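Local coordinates for protein NAD-dependent aldehyde dehydrogenase (Sinorhizobium meliloti, PDB 3U4J) that probably oxidises aldehydes to carboxylic acids with NAD or NADP as electron acceptor, as a tetrameric member of the aldehyde dehydrogenase family, at residues Arg42-Pro45 against Gly46-Gly49; Leu324-Ile327 against Ser328-Ala332; Ile347-Ala350 against His351-Val355. All coordinates share one frame; numbering follows the deposited sequence.

The three contacts are all local and follow one another along the chain. Interaction 1 is the turn joining strands 39-43 and 51-56, interaction 2 lies in the last turns of helix 317-330, and interaction 3 is the start of helix 349-364. Interactions 1 and 3 are neighbours in space, with centres about 13 Å apart, and R42 NH2 probably donates a hydrogen bond to I347 O at 2.8 Å, tying the hairpin to the residues leading into the helix. Interaction 2 is separate, its centre about 26 Å from that of interaction 1 and about 23 Å from that of interaction 3, and it meets a second subunit of the tetramer.

Interaction 1 of 3, residues Arg42-Pro45 against Gly46-Gly49; sequences RVSP and GHAG
A type I beta turn over S44-P45-G46-H47 opens the connection of a beta hairpin, carrying the chain out of strand 39-43 and back toward strand 51-56. The CA atoms of S44 and H47 are 5.3 Å apart, and H47 N closes the turn with a weak hydrogen bond to S44 O, 3.4 Å long. P45 and G46 fill the two central positions, and the proline ring restrains the first of them near phi -76°. The S44 side chain leans over the same corner: its OG lies opposite the backbone N and beside the carbonyl carbon (chi1 161°), facing G46 N at 3.2 Å. That weak bond would make an ST turn within the beta turn, although the position of the hydroxyl is less certain than the backbone.

Beyond the two segments, Y383 OH is hydrogen-bonded to G46 O, and backbone bonds link P45 with L382 and A48 with A380. The H47 side chain packs on L17, which together with E50 binds the calcium ion, so the hairpin loop borders the metal site. Farther along, G49 has a positive phi of 77°, a value that favours glycine, and its backbone N lies 3.6 Å from CG1 of V43.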
ATOM      1  N   ARG A  42     -26.506  35.844  13.385  1.00 11.59           N
ATOM      2  CA  ARG A  42     -26.755  35.408  12.015  1.00 11.63           C
ATOM      3  C   ARG A  42     -28.240  35.582  11.684  1.00 11.21           C
ATOM      4  O   ARG A  42     -29.099  34.989  12.329  1.00 11.49           O
ATOM      5  CB  ARG A  42     -26.370  33.915  11.814  1.00 11.26           C
ATOM      6  CG  ARG A  42     -26.735  33.370  10.447  1.00 10.15           C
ATOM      7  CD  ARG A  42     -26.134  34.221   9.335  1.00 10.82           C
ATOM      8  NE  ARG A  42     -26.131  33.517   8.048  1.00 12.09           N
ATOM      9  CZ  ARG A  42     -25.947  34.103   6.864  1.00 13.83           C
ATOM     10  NH1 ARG A  42     -25.774  35.423   6.791  1.00 10.08           N
ATOM     11  NH2 ARG A  42     -25.963  33.368   5.748  1.00  9.26           N
ATOM     12  N   VAL A  43     -28.526  36.373  10.662  1.00 11.19           N
ATOM     13  CA  VAL A  43     -29.871  36.528  10.145  1.00 11.08           C
ATOM     14  C   VAL A  43     -30.021  35.497   9.045  1.00 11.29           C
ATOM     15  O   VAL A  43     -29.106  35.322   8.233  1.00 11.33           O
ATOM     16  CB  VAL A  43     -30.109  37.979   9.590  1.00 11.63           C
ATOM     17  CG1 VAL A  43     -31.401  38.080   8.772  1.00 11.73           C
ATOM     18  CG2 VAL A  43     -30.168  39.011  10.759  1.00 11.86           C
ATOM     19  N   SER A  44     -31.156  34.801   9.012  1.00 11.66           N
ATOM     20  CA  SER A  44     -31.388  33.797   7.976  1.00 11.65           C
ATOM     21  C   SER A  44     -31.351  34.462   6.615  1.00 11.88           C
ATOM     22  O   SER A  44     -32.028  35.478   6.403  1.00 12.07           O
ATOM     23  CB  SER A  44     -32.721  33.111   8.157  1.00 12.25           C
ATOM     24  OG  SER A  44     -33.131  32.478   6.933  1.00 13.29           O
ATOM     25  N   PRO A  45     -30.553  33.912   5.683  1.00 12.06           N
ATOM     26  CA  PRO A  45     -30.503  34.602   4.386  1.00 11.98           C
ATOM     27  C   PRO A  45     -31.758  34.320   3.568  1.00 11.98           C
ATOM     28  O   PRO A  45     -32.070  35.071   2.649  1.00 12.44           O
ATOM     29  CB  PRO A  45     -29.256  34.003   3.719  1.00 12.29           C
ATOM     30  CG  PRO A  45     -29.109  32.653   4.331  1.00 11.70           C
ATOM     31  CD  PRO A  45     -29.632  32.761   5.741  1.00 11.36           C
ATOM     32  N   GLY A  46     -32.478  33.252   3.908  1.00 11.48           N
ATOM     33  CA  GLY A  46     -33.700  32.900   3.201  1.00 11.93           C
ATOM     34  C   GLY A  46     -34.925  33.694   3.653  1.00 13.06           C
ATOM     35  O   GLY A  46     -35.926  33.746   2.931  1.00 13.09           O
ATOM     36  N   HIS A  47     -34.822  34.336   4.825  1.00 13.26           N
ATOM     37  CA  HIS A  47     -35.975  34.895   5.533  1.00 14.47           C
ATOM     38  C   HIS A  47     -35.621  36.243   6.180  1.00 15.03           C
ATOM     39  O   HIS A  47     -35.124  36.288   7.318  1.00 14.27           O
ATOM     40  CB  HIS A  47     -36.431  33.938   6.624  1.00 13.70           C
ATOM     41  CG  HIS A  47     -36.487  32.500   6.200  1.00 13.86           C
ATOM     42  ND1 HIS A  47     -37.635  31.911   5.715  1.00 14.62           N
ATOM     43  CD2 HIS A  47     -35.549  31.527   6.228  1.00 14.88           C
ATOM     44  CE1 HIS A  47     -37.394  30.640   5.450  1.00 14.78           C
ATOM     45  NE2 HIS A  47     -36.136  30.380   5.756  1.00 16.52           N
ATOM     46  N   ALA A  48     -35.846  37.336   5.465  1.00 14.93           N
ATOM     47  CA  ALA A  48     -35.409  38.656   5.972  1.00 15.79           C
ATOM     48  C   ALA A  48     -35.729  38.908   7.452  1.00 15.14           C
ATOM     49  O   ALA A  48     -36.824  38.640   7.895  1.00 13.90           O
ATOM     50  CB  ALA A  48     -35.976  39.823   5.087  1.00 16.64           C
ATOM     51  N   GLY A  49     -34.746  39.400   8.210  1.00 15.47           N
ATOM     52  CA  GLY A  49     -34.979  39.840   9.590  1.00 16.51           C
ATOM     53  C   GLY A  49     -35.103  38.754  10.654  1.00 16.97           C
ATOM     54  O   GLY A  49     -35.244  39.070  11.843  1.00 17.22           O
TER

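Interaction 2 of 3, residues Leu324-Ile327 against Ser328-Ala332; sequences LLDI and SRKVA
D326 joins R329 and K330 in a salt-bridge network on the last turns of helix 317-330, and backbone bonds and a buried serine hydroxyl connect the same turns. In the network one carboxylate oxygen takes most of the load. D326 OD1 accepts from R329 NH2 at 2.9 Å on its anti side and from K330 NZ at 3.0 Å on its syn side, both donors lying out of the carboxylate plane, the lysine more so, while D326 OD2 adds a weak bond to the same lysine nitrogen. The carboxylate and guanidinium planes stand 63° apart, so the arginine offers one amino group instead of a paired, coplanar grip. The arginine chain is bent at chi3 (-79°), which folds the guanidinium back so that one face lies over the backbone at L325 and D326. Two cations shared by one carboxylate would probably favour its ionised form.

Among the polar groups of the helix itself, L324 O is gripped twice by S328, by its backbone N at 2.9 Å and by its OG at 2.7 Å. The hydroxyl comes from above the carbonyl plane, and it is also hydrogen-bonded to Y297 OH, so this buried group has partners on two elements. R329 N continues the regular pattern to L325 O. I327 O serves two donors, K330 N, three residues on, from above the carbonyl plane at 3.0 Å, and V331 N, four residues on, nearly along the C=O axis at 2.9 Å.

Apolar side chains set these turns against their surroundings: L324 packs on I292 and A293 of helix 285-297, I327 on A293 and on F505 of the second subunit, and V331 on W504 of that same subunit; K330 also packs on F505 of the second subunit.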
ATOM      1  N   LEU A 324     -31.386  21.803 -21.055  1.00 15.29           N
ATOM      2  CA  LEU A 324     -30.898  22.538 -19.881  1.00 14.85           C
ATOM      3  C   LEU A 324     -31.843  23.679 -19.494  1.00 15.34           C
ATOM      4  O   LEU A 324     -32.169  23.851 -18.330  1.00 14.32           O
ATOM      5  CB  LEU A 324     -29.513  23.092 -20.144  1.00 14.54           C
ATOM      6  CG  LEU A 324     -28.999  24.034 -19.046  1.00 13.90           C
ATOM      7  CD1 LEU A 324     -28.829  23.289 -17.697  1.00 13.87           C
ATOM      8  CD2 LEU A 324     -27.721  24.667 -19.486  1.00 14.52           C
ATOM      9  N   LEU A 325     -32.304  24.439 -20.483  1.00 15.13           N
ATOM     10  CA  LEU A 325     -33.210  25.550 -20.205  1.00 16.07           C
ATOM     11  C   LEU A 325     -34.579  25.090 -19.735  1.00 15.72           C
ATOM     12  O   LEU A 325     -35.197  25.729 -18.877  1.00 15.63           O
ATOM     13  CB  LEU A 325     -33.318  26.488 -21.407  1.00 16.13           C
ATOM     14  CG  LEU A 325     -32.027  27.209 -21.783  1.00 16.68           C
ATOM     15  CD1 LEU A 325     -32.272  27.935 -23.111  1.00 19.07           C
ATOM     16  CD2 LEU A 325     -31.564  28.198 -20.713  1.00 18.36           C
ATOM     17  N   ASP A 326     -35.044  23.966 -20.260  1.00 16.10           N
ATOM     18  CA  ASP A 326     -36.301  23.405 -19.783  1.00 17.21           C
ATOM     19  C   ASP A 326     -36.227  23.046 -18.294  1.00 16.56           C
ATOM     20  O   ASP A 326     -37.153  23.342 -17.523  1.00 16.12           O
ATOM     21  CB  ASP A 326     -36.719  22.189 -20.617  1.00 18.05           C
ATOM     22  CG  ASP A 326     -38.180  21.819 -20.405  1.00 23.51           C
ATOM     23  OD1 ASP A 326     -39.047  22.720 -20.540  1.00 29.12           O
ATOM     24  OD2 ASP A 326     -38.471  20.637 -20.100  1.00 25.93           O
ATOM     25  N   ILE A 327     -35.126  22.414 -17.881  1.00 15.59           N
ATOM     26  CA  ILE A 327     -34.939  22.105 -16.457  1.00 14.91           C
ATOM     27  C   ILE A 327     -34.863  23.415 -15.667  1.00 14.12           C
ATOM     28  O   ILE A 327     -35.507  23.561 -14.626  1.00 13.41           O
ATOM     29  CB  ILE A 327     -33.690  21.197 -16.201  1.00 15.11           C
ATOM     30  CG1 ILE A 327     -33.943  19.783 -16.762  1.00 14.99           C
ATOM     31  CG2 ILE A 327     -33.390  21.096 -14.724  1.00 14.79           C
ATOM     32  CD1 ILE A 327     -32.662  18.935 -17.041  1.00 14.86           C
ATOM     33  N   SER A 328     -34.138  24.382 -16.205  1.00 13.52           N
ATOM     34  CA  SER A 328     -33.856  25.590 -15.466  1.00 15.02           C
ATOM     35  C   SER A 328     -35.122  26.428 -15.219  1.00 15.57           C
ATOM     36  O   SER A 328     -35.228  27.102 -14.190  1.00 15.41           O
ATOM     37  CB  SER A 328     -32.725  26.397 -16.132  1.00 14.63           C
ATOM     38  OG  SER A 328     -31.600  25.559 -16.383  1.00 16.02           O
ATOM     39  N   ARG A 329     -36.084  26.342 -16.142  1.00 15.87           N
ATOM     40  CA  ARG A 329     -37.373  27.061 -16.004  1.00 17.21           C
ATOM     41  C   ARG A 329     -38.267  26.436 -14.935  1.00 16.71           C
ATOM     42  O   ARG A 329     -39.148  27.113 -14.396  1.00 17.00           O
ATOM     43  CB  ARG A 329     -38.190  26.966 -17.300  1.00 17.42           C
ATOM     44  CG  ARG A 329     -37.664  27.691 -18.453  1.00 19.74           C
ATOM     45  CD  ARG A 329     -38.747  27.714 -19.528  1.00 22.21           C
ATOM     46  NE  ARG A 329     -38.856  26.465 -20.271  1.00 22.69           N
ATOM     47  CZ  ARG A 329     -38.254  26.261 -21.437  1.00 26.09           C
ATOM     48  NH1 ARG A 329     -37.505  27.218 -21.989  1.00 27.82           N
ATOM     49  NH2 ARG A 329     -38.401  25.112 -22.058  1.00 28.24           N
ATOM     50  N   LYS A 330     -38.101  25.136 -14.698  1.00 15.91           N
ATOM     51  CA  LYS A 330     -39.003  24.392 -13.821  1.00 16.88           C
ATOM     52  C   LYS A 330     -38.443  24.206 -12.415  1.00 16.57           C
ATOM     53  O   LYS A 330     -39.204  24.143 -11.456  1.00 17.25           O
ATOM     54  CB  LYS A 330     -39.308  23.001 -14.387  1.00 16.98           C
ATOM     55  CG  LYS A 330     -40.078  22.973 -15.710  1.00 21.75           C
ATOM     56  CD  LYS A 330     -40.043  21.536 -16.257  1.00 25.66           C
ATOM     57  CE  LYS A 330     -41.214  21.219 -17.152  1.00 32.11           C
ATOM     58  NZ  LYS A 330     -41.005  21.663 -18.550  1.00 34.71           N
ATOM     59  N   VAL A 331     -37.122  24.089 -12.296  1.00 15.73           N
ATOM     60  CA  VAL A 331     -36.494  23.771 -11.005  1.00 15.16           C
ATOM     61  C   VAL A 331     -36.876  24.727  -9.855  1.00 14.27           C
ATOM     62  O   VAL A 331     -36.777  25.964  -9.973  1.00 13.72           O
ATOM     63  CB  VAL A 331     -34.937  23.613 -11.132  1.00 15.50           C
ATOM     64  CG1 VAL A 331     -34.252  24.931 -11.491  1.00 15.44           C
ATOM     65  CG2 VAL A 331     -34.367  23.033  -9.829  1.00 15.84           C
ATOM     66  N   ALA A 332     -37.305  24.146  -8.739  1.00 13.72           N
ATOM     67  CA  ALA A 332     -37.826  24.935  -7.615  1.00 14.12           C
ATOM     68  C   ALA A 332     -36.706  25.585  -6.805  1.00 14.03           C
ATOM     69  O   ALA A 332     -35.760  24.909  -6.351  1.00 14.02           O
ATOM     70  CB  ALA A 332     -38.757  24.069  -6.704  1.00 13.77           C
TER

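Interaction 3 of 3, residues Ile347-Ala350 against His351-Val355; sequences ISEA and HAEKV
S348 is the N-cap of helix 349-364, and H351 N, in its first turn, donates to S348 OG at 3.0 Å, the hydroxyl being placed between the backbone N and the carbonyl carbon (chi1 73°). The CB of H351 also meets I347 CG2 at 3.7 Å, while its NE2 is hydrogen-bonded to F404 O and its ring packs edge-to-face with W171. A352 N follows with a nearly straight bond to S348 O, 3.0 Å. E353 N binds E349 O, and the side chains of the same two residues also meet, E349 OE2 to E353 OE2 at 2.7 Å with their carboxylate planes 61° apart. E349 reaches there by bending at chi2 (75°); so short an approach suggests that one acid holds a proton. E349 OE1 forms a salt bridge with R375, and an alanine here would probably leave that arginine without its mate and E353 OE2 without its close neighbour. K354 N bonds to A350 O at 3.1 Å, and V355 N to H351 O. A serine N-cap followed by successive i-to-i+4 bonds is the classic start of an alpha helix, here helix 349-364 of the aldehyde dehydrogenase fold.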
ATOM      1  N   ILE A 347     -25.771  33.579   0.367  1.00 12.92           N
ATOM      2  CA  ILE A 347     -25.330  33.631   1.768  1.00 12.34           C
ATOM      3  C   ILE A 347     -25.478  35.036   2.420  1.00 12.75           C
ATOM      4  O   ILE A 347     -25.772  35.144   3.626  1.00 11.83           O
ATOM      5  CB  ILE A 347     -23.879  33.127   1.919  1.00 12.52           C
ATOM      6  CG1 ILE A 347     -23.580  32.756   3.380  1.00 11.38           C
ATOM      7  CG2 ILE A 347     -22.862  34.159   1.376  1.00 11.67           C
ATOM      8  CD1 ILE A 347     -24.246  31.472   3.851  1.00 10.61           C
ATOM      9  N   SER A 348     -25.278  36.097   1.628  1.00 11.82           N
ATOM     10  CA  SER A 348     -25.309  37.444   2.186  1.00 13.16           C
ATOM     11  C   SER A 348     -25.670  38.466   1.112  1.00 13.54           C
ATOM     12  O   SER A 348     -25.654  38.156  -0.085  1.00 12.49           O
ATOM     13  CB  SER A 348     -23.979  37.821   2.844  1.00 12.49           C
ATOM     14  OG  SER A 348     -22.985  38.057   1.857  1.00 13.76           O
ATOM     15  N   GLU A 349     -26.030  39.671   1.544  1.00 13.80           N
ATOM     16  CA  GLU A 349     -26.322  40.736   0.576  1.00 15.21           C
ATOM     17  C   GLU A 349     -25.032  41.098  -0.179  1.00 15.01           C
ATOM     18  O   GLU A 349     -25.067  41.296  -1.390  1.00 15.11           O
ATOM     19  CB  GLU A 349     -26.954  41.964   1.283  1.00 15.90           C
ATOM     20  CG  GLU A 349     -27.097  43.221   0.395  1.00 20.41           C
ATOM     21  CD  GLU A 349     -28.237  43.139  -0.626  1.00 26.48           C
ATOM     22  OE1 GLU A 349     -29.341  42.673  -0.272  1.00 28.86           O
ATOM     23  OE2 GLU A 349     -28.035  43.569  -1.795  1.00 31.09           O
ATOM     24  N   ALA A 350     -23.899  41.152   0.524  1.00 14.68           N
ATOM     25  CA  ALA A 350     -22.609  41.446  -0.137  1.00 15.28           C
ATOM     26  C   ALA A 350     -22.302  40.382  -1.200  1.00 15.30           C
ATOM     27  O   ALA A 350     -21.886  40.711  -2.326  1.00 14.96           O
ATOM     28  CB  ALA A 350     -21.445  41.559   0.883  1.00 14.70           C
ATOM     29  N   HIS A 351     -22.569  39.114  -0.880  1.00 14.41           N
ATOM     30  CA  HIS A 351     -22.308  38.066  -1.865  1.00 13.83           C
ATOM     31  C   HIS A 351     -23.243  38.162  -3.069  1.00 13.96           C
ATOM     32  O   HIS A 351     -22.788  38.044  -4.201  1.00 13.50           O
ATOM     33  CB  HIS A 351     -22.370  36.667  -1.242  1.00 13.58           C
ATOM     34  CG  HIS A 351     -21.906  35.593  -2.171  1.00 12.95           C
ATOM     35  ND1 HIS A 351     -20.584  35.429  -2.506  1.00 14.80           N
ATOM     36  CD2 HIS A 351     -22.591  34.643  -2.854  1.00 15.57           C
ATOM     37  CE1 HIS A 351     -20.468  34.418  -3.352  1.00 18.11           C
ATOM     38  NE2 HIS A 351     -21.673  33.928  -3.584  1.00 15.48           N
ATOM     39  N   ALA A 352     -24.540  38.371  -2.818  1.00 13.68           N
ATOM     40  CA  ALA A 352     -25.515  38.541  -3.902  1.00 14.76           C
ATOM     41  C   ALA A 352     -25.120  39.699  -4.853  1.00 14.86           C
ATOM     42  O   ALA A 352     -25.226  39.567  -6.069  1.00 14.64           O
ATOM     43  CB  ALA A 352     -26.946  38.740  -3.339  1.00 14.15           C
ATOM     44  N   GLU A 353     -24.668  40.816  -4.289  1.00 15.05           N
ATOM     45  CA  GLU A 353     -24.219  41.970  -5.093  1.00 16.44           C
ATOM     46  C   GLU A 353     -22.999  41.619  -5.958  1.00 15.54           C
ATOM     47  O   GLU A 353     -22.948  41.975  -7.132  1.00 14.80           O
ATOM     48  CB  GLU A 353     -23.944  43.194  -4.212  1.00 17.58           C
ATOM     49  CG  GLU A 353     -25.246  43.873  -3.700  1.00 23.61           C
ATOM     50  CD  GLU A 353     -25.044  44.843  -2.502  1.00 31.48           C
ATOM     51  OE1 GLU A 353     -23.897  45.041  -2.031  1.00 34.92           O
ATOM     52  OE2 GLU A 353     -26.057  45.417  -2.026  1.00 34.89           O
ATOM     53  N   LYS A 354     -22.046  40.888  -5.383  1.00 14.57           N
ATOM     54  CA  LYS A 354     -20.892  40.425  -6.135  1.00 14.91           C
ATOM     55  C   LYS A 354     -21.306  39.507  -7.292  1.00 13.83           C
ATOM     56  O   LYS A 354     -20.853  39.705  -8.434  1.00 13.44           O
ATOM     57  CB  LYS A 354     -19.885  39.727  -5.217  1.00 15.26           C
ATOM     58  CG  LYS A 354     -18.514  39.530  -5.844  1.00 18.77           C
ATOM     59  CD  LYS A 354     -17.590  38.831  -4.854  1.00 25.63           C
ATOM     60  CE  LYS A 354     -16.119  38.993  -5.234  1.00 29.92           C
ATOM     61  NZ  LYS A 354     -15.259  38.075  -4.428  1.00 30.98           N
ATOM     62  N   VAL A 355     -22.188  38.541  -7.013  1.00 12.49           N
ATOM     63  CA  VAL A 355     -22.732  37.685  -8.080  1.00 12.44           C
ATOM     64  C   VAL A 355     -23.386  38.531  -9.188  1.00 13.69           C
ATOM     65  O   VAL A 355     -23.128  38.306 -10.376  1.00 14.16           O
ATOM     66  CB  VAL A 355     -23.717  36.622  -7.556  1.00 12.33           C
ATOM     67  CG1 VAL A 355     -24.433  35.904  -8.735  1.00  9.52           C
ATOM     68  CG2 VAL A 355     -22.991  35.596  -6.633  1.00 10.32           C
TER